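Local atomic coordinates of putative modification methylase (Thermus thermophilus, PDB entry 2ZIE), a protein that probably transfers a methyl group from S-adenosyl-L-methionine to the N4 amino group of cytosine in DNA. Residues A[44-49]-A[93-98]; A[242-247]-A[262-267]. One frame throughout, in Å; residues are numbered along the deposited sequence.

Contact 1: residues A[44-49]-A[93-98]; sequences VVTSPP and LVIVVG
Val44 and Leu93 lie side by side on neighbouring parallel strands, their side chains pointing the same way. With CG anti to the backbone N (chi1 166°) and chi2 near 53°, Leu93 brings the tip of its CD1 branch over to Val44 CG1, 3.4 Å away. Thr46 and Ile95 continue this face, which helix 64-86 covers, while Val45 and Val94 pair on the reverse face, CG2 of the first lying 4.4 Å from CB of the second. The backbones are joined by bonds from Val94 N to Val44 O (2.7 Å), Thr46 N to Val94 O and Val96 N to Thr46 O. The hydroxyl of Thr46 turns to Asp241 on the next strand.

Beyond Thr46 the strand ends, but the pairing is carried one step further by a side chain. Ser47 OG swings anti to its own N (chi1 -158°) and donates to Val96 O at 2.8 Å, taking the place of the backbone N-H that Pro48 lacks. The Pro48 ring then crosses Ile95 and Val97 at roughly right angles: its CD meets Ile95 CG2 at 3.7 Å, and its CG rests against Val97 CG1. Ser-Pro-Pro directly after a strand is the form of motif IV typical of N4-cytosine methyltransferases, a loop that in relatives lies at the target base; here it leaves the central parallel strands of the Rossmann-like methyltransferase fold.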
loop_
_atom_site.group_PDB
_atom_site.type_symbol
_atom_site.label_atom_id
_atom_site.label_comp_id
_atom_site.label_asym_id
_atom_site.label_seq_id
_atom_site.Cartn_x
_atom_site.Cartn_y
_atom_site.Cartn_z
ATOM N N VAL A 44 8.122 -12.149 -13.784
ATOM C CA VAL A 44 7.891 -12.984 -12.624
ATOM C C VAL A 44 6.564 -12.590 -12.004
ATOM O O VAL A 44 6.393 -11.461 -11.545
ATOM C CB VAL A 44 8.981 -12.832 -11.533
ATOM C CG1 VAL A 44 8.513 -13.532 -10.253
ATOM C CG2 VAL A 44 10.300 -13.438 -12.010
ATOM N N VAL A 45 5.610 -13.508 -12.033
ATOM C CA VAL A 45 4.321 -13.265 -11.403
ATOM C C VAL A 45 4.259 -14.286 -10.281
ATOM O O VAL A 45 4.434 -15.480 -10.507
ATOM C CB VAL A 45 3.140 -13.498 -12.350
ATOM C CG1 VAL A 45 1.835 -13.401 -11.560
ATOM C CG2 VAL A 45 3.174 -12.469 -13.487
ATOM N N THR A 46 4.012 -13.823 -9.069
ATOM C CA THR A 46 3.978 -14.742 -7.960
ATOM C C THR A 46 3.255 -14.218 -6.732
ATOM O O THR A 46 2.906 -13.042 -6.629
ATOM C CB THR A 46 5.423 -15.132 -7.560
ATOM O OG1 THR A 46 5.388 -16.246 -6.665
ATOM C CG2 THR A 46 6.128 -13.970 -6.881
ATOM N N SER A 47 3.024 -15.127 -5.802
ATOM C CA SER A 47 2.386 -14.789 -4.548
ATOM C C SER A 47 3.262 -15.435 -3.481
ATOM O O SER A 47 3.595 -16.614 -3.575
ATOM C CB SER A 47 0.981 -15.367 -4.504
ATOM O OG SER A 47 0.198 -14.657 -3.576
ATOM N N PRO A 48 3.674 -14.665 -2.468
ATOM C CA PRO A 48 4.520 -15.265 -1.434
ATOM C C PRO A 48 3.755 -16.352 -0.682
ATOM O O PRO A 48 2.539 -16.266 -0.506
ATOM C CB PRO A 48 4.885 -14.075 -0.563
ATOM C CG PRO A 48 3.693 -13.204 -0.676
ATOM C CD PRO A 48 3.327 -13.277 -2.130
ATOM N N PRO A 49 4.459 -17.409 -0.253
ATOM C CA PRO A 49 3.811 -18.503 0.475
ATOM C C PRO A 49 3.139 -18.053 1.772
ATOM O O PRO A 49 3.519 -17.045 2.366
ATOM C CB PRO A 49 4.950 -19.497 0.685
ATOM C CG PRO A 49 6.176 -18.624 0.707
ATOM C CD PRO A 49 5.909 -17.641 -0.389
ATOM N N LEU A 93 9.253 -7.787 -11.620
ATOM C CA LEU A 93 8.867 -8.734 -10.583
ATOM C C LEU A 93 7.492 -8.280 -10.106
ATOM O O LEU A 93 7.343 -7.158 -9.622
ATOM C CB LEU A 93 9.861 -8.710 -9.412
ATOM C CG LEU A 93 9.441 -9.391 -8.089
ATOM C CD1 LEU A 93 9.002 -10.826 -8.339
ATOM C CD2 LEU A 93 10.600 -9.362 -7.098
ATOM N N VAL A 94 6.487 -9.136 -10.270
ATOM C CA VAL A 94 5.126 -8.809 -9.848
ATOM C C VAL A 94 4.730 -9.732 -8.708
ATOM O O VAL A 94 4.655 -10.949 -8.868
ATOM C CB VAL A 94 4.131 -8.961 -11.018
ATOM C CG1 VAL A 94 2.713 -8.644 -10.569
ATOM C CG2 VAL A 94 4.538 -8.029 -12.132
ATOM N N ILE A 95 4.495 -9.140 -7.546
ATOM C CA ILE A 95 4.131 -9.902 -6.364
ATOM C C ILE A 95 2.715 -9.563 -5.932
ATOM O O ILE A 95 2.414 -8.413 -5.634
ATOM C CB ILE A 95 5.091 -9.583 -5.194
ATOM C CG1 ILE A 95 6.541 -9.825 -5.632
ATOM C CG2 ILE A 95 4.736 -10.427 -3.978
ATOM C CD1 ILE A 95 7.566 -9.325 -4.649
ATOM N N VAL A 96 1.838 -10.555 -5.909
ATOM C CA VAL A 96 0.480 -10.292 -5.478
ATOM C C VAL A 96 0.378 -10.737 -4.016
ATOM O O VAL A 96 0.511 -11.909 -3.685
ATOM C CB VAL A 96 -0.555 -10.984 -6.428
ATOM C CG1 VAL A 96 0.045 -12.196 -7.043
ATOM C CG2 VAL A 96 -1.820 -11.347 -5.682
ATOM N N VAL A 97 0.169 -9.763 -3.139
ATOM C CA VAL A 97 0.105 -10.017 -1.714
ATOM C C VAL A 97 -1.031 -9.339 -1.009
ATOM O O VAL A 97 -1.397 -8.224 -1.330
ATOM C CB VAL A 97 1.342 -9.483 -0.970
ATOM C CG1 VAL A 97 1.840 -10.521 0.019
ATOM C CG2 VAL A 97 2.390 -9.035 -1.941
ATOM N N GLY A 98 -1.553 -10.015 -0.003
ATOM C CA GLY A 98 -2.591 -9.427 0.809
ATOM C C GLY A 98 -1.930 -9.284 2.171
ATOM O O GLY A 98 -1.233 -10.198 2.612
#

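Contact 2: residues A[242-247]-A[262-267]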
loop_
_atom_site.group_PDB
_atom_site.type_symbol
_atom_site.label_atom_id
_atom_site.label_comp_id
_atom_site.label_asym_id
_atom_site.label_seq_id
_atom_site.Cartn_x
_atom_site.Cartn_y
_atom_site.Cartn_z
ATOM N N PRO A 242 8.304 -18.506 -8.681
ATOM C CA PRO A 242 9.087 -19.132 -7.611
ATOM C C PRO A 242 8.295 -19.952 -6.594
ATOM O O PRO A 242 8.859 -20.799 -5.906
ATOM C CB PRO A 242 9.759 -17.942 -6.934
ATOM C CG PRO A 242 9.823 -16.937 -7.974
ATOM C CD PRO A 242 8.496 -17.050 -8.647
ATOM N N PHE A 243 7.000 -19.678 -6.483
ATOM C CA PHE A 243 6.141 -20.383 -5.539
ATOM C C PHE A 243 4.934 -20.871 -6.300
ATOM O O PHE A 243 3.805 -20.615 -5.918
ATOM C CB PHE A 243 5.708 -19.433 -4.424
ATOM C CG PHE A 243 6.861 -18.745 -3.729
ATOM C CD1 PHE A 243 7.203 -17.434 -4.044
ATOM C CD2 PHE A 243 7.605 -19.411 -2.761
ATOM C CE1 PHE A 243 8.264 -16.802 -3.404
ATOM C CE2 PHE A 243 8.666 -18.783 -2.118
ATOM C CZ PHE A 243 8.995 -17.479 -2.440
ATOM N N ALA A 244 5.201 -21.587 -7.382
ATOM C CA ALA A 244 4.186 -22.096 -8.288
ATOM C C ALA A 244 2.864 -22.606 -7.736
ATOM O O ALA A 244 1.811 -22.359 -8.328
ATOM C CB ALA A 244 4.803 -23.154 -9.167
ATOM N N GLY A 245 2.900 -23.327 -6.623
ATOM C CA GLY A 245 1.665 -23.865 -6.079
ATOM C C GLY A 245 1.073 -24.813 -7.107
ATOM O O GLY A 245 1.789 -25.647 -7.662
ATOM N N THR A 246 -0.224 -24.694 -7.379
ATOM C CA THR A 246 -0.851 -25.559 -8.367
ATOM C C THR A 246 -0.624 -25.015 -9.777
ATOM O O THR A 246 -1.343 -25.362 -10.712
ATOM C CB THR A 246 -2.365 -25.715 -8.112
ATOM O OG1 THR A 246 -3.021 -24.451 -8.264
ATOM C CG2 THR A 246 -2.606 -26.228 -6.706
ATOM N N GLY A 247 0.371 -24.137 -9.900
ATOM C CA GLY A 247 0.751 -23.568 -11.184
ATOM C C GLY A 247 -0.189 -22.659 -11.960
ATOM O O GLY A 247 -0.193 -22.679 -13.192
ATOM N N GLY A 262 8.482 -22.736 -13.385
ATOM C CA GLY A 262 8.081 -22.631 -11.998
ATOM C C GLY A 262 8.984 -23.347 -11.012
ATOM O O GLY A 262 9.914 -24.065 -11.381
ATOM N N VAL A 263 8.708 -23.124 -9.737
ATOM C CA VAL A 263 9.456 -23.750 -8.665
ATOM C C VAL A 263 8.434 -23.954 -7.574
ATOM O O VAL A 263 7.762 -23.005 -7.181
ATOM C CB VAL A 263 10.582 -22.840 -8.133
ATOM C CG1 VAL A 263 11.290 -23.514 -6.971
ATOM C CG2 VAL A 263 11.572 -22.536 -9.239
ATOM N N GLU A 264 8.296 -25.193 -7.118
ATOM C CA GLU A 264 7.355 -25.521 -6.055
ATOM C C GLU A 264 8.053 -26.394 -5.021
ATOM O O GLU A 264 8.692 -27.392 -5.362
ATOM C CB GLU A 264 6.147 -26.264 -6.611
ATOM C CG GLU A 264 4.821 -25.786 -6.040
ATOM C CD GLU A 264 4.888 -25.437 -4.554
ATOM O OE1 GLU A 264 5.521 -24.412 -4.200
ATOM O OE2 GLU A 264 4.300 -26.187 -3.743
ATOM N N LEU A 265 7.922 -26.015 -3.755
ATOM C CA LEU A 265 8.557 -26.744 -2.668
ATOM C C LEU A 265 7.933 -28.096 -2.338
ATOM O O LEU A 265 8.651 -29.048 -2.045
ATOM C CB LEU A 265 8.588 -25.867 -1.415
ATOM C CG LEU A 265 9.056 -26.511 -0.109
ATOM C CD1 LEU A 265 9.538 -25.437 0.851
ATOM C CD2 LEU A 265 7.920 -27.303 0.505
ATOM N N VAL A 266 6.609 -28.187 -2.387
ATOM C CA VAL A 266 5.922 -29.434 -2.067
ATOM C C VAL A 266 5.676 -30.305 -3.285
ATOM O O VAL A 266 4.804 -30.009 -4.104
ATOM C CB VAL A 266 4.558 -29.175 -1.397
ATOM C CG1 VAL A 266 3.859 -30.491 -1.105
ATOM C CG2 VAL A 266 4.747 -28.379 -0.130
ATOM N N PRO A 267 6.422 -31.411 -3.410
ATOM C CA PRO A 267 6.245 -32.305 -4.555
ATOM C C PRO A 267 4.805 -32.713 -4.823
ATOM O O PRO A 267 4.454 -33.028 -5.962
ATOM C CB PRO A 267 7.152 -33.492 -4.221
ATOM C CG PRO A 267 7.333 -33.406 -2.738
ATOM C CD PRO A 267 7.444 -31.936 -2.492
#
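Glu264 reaches from the end of its strand over the backbone of Gly245, and its side chain can be followed atom by atom. CB leaves the strand beside the methyl group of Ala244. CG comes down on the peptide backbone of the glycine, 3.2 Å from Gly245 N and 3.4 Å from Gly245 O, with Ala244 CB on its flank. There the chain bends (chi2 -38°), folding CD back so that it lies 3.6 Å from Gly245 N. The carboxylate thus packs against the glycine without bonding to it and is held, loosely, by the backbone just past its strand: Leu265 N gives OE1 a weak bond of 2.9 Å, and Val266 N gives OE2 another, longer and also weak. Since Val266 occupies the N-cap position of helix 267-280, the negative group sits near a helix start, which probably favours its charge.

One residue earlier, Val263 O accepts the backbone N-H of Ala244 at 2.9 Å, the donor tilted 34° from the carbonyl plane. The CB of Val263 lies beside Pro242 O, at 3.5 Å, and the Ala244 methyl lies against the Val263 backbone, nearest to Val263 O.

The loop is shaped from within as well. Asp241 accepts Phe243 N with its side chain, and Gly247 N closes back on Ala244 O at 2.8 Å around Gly245 and Thr246, whose backbone angles are those of a type II' turn. Pro-Phe-Ala-Gly-Thr-Gly, following Asp241, carries the family's Phe-x-Gly-x-Gly motif, the glycine-rich loop after the strand that counts topologically as the first of the Rossmann-like fold, although it comes late in this chain. Together with an acidic residue ending the next strand it forms the cofactor site: Thr246, Thr248 and Glu264 all bind S-adenosyl-L-methionine.

How the contacts relate
From the N terminus, the chain leaves strand 41-46 through the extended Ser-Pro-Pro segment, runs along helix 64-86 and returns as strand 91-102; contact 1 closes this beta-alpha-beta unit. Much later, strand 238-241 enters the glycine-rich loop, helix 248-255 follows, and strand 259-264 brings contact 2 to a close over a far shorter connection. The two closures stand in series, neither nested nor crossing. Strand 238-241 pairs with both 41-46 and 259-264, so the contacts belong to one sheet, their centres about 13 Å apart. Phe243 bridges them, its CD1 packing 3.4 Å from Thr46 OG1 and its CD2 against Pro49, so the end of strand 41-46 and the motif IV loop pack on the cofactor loop.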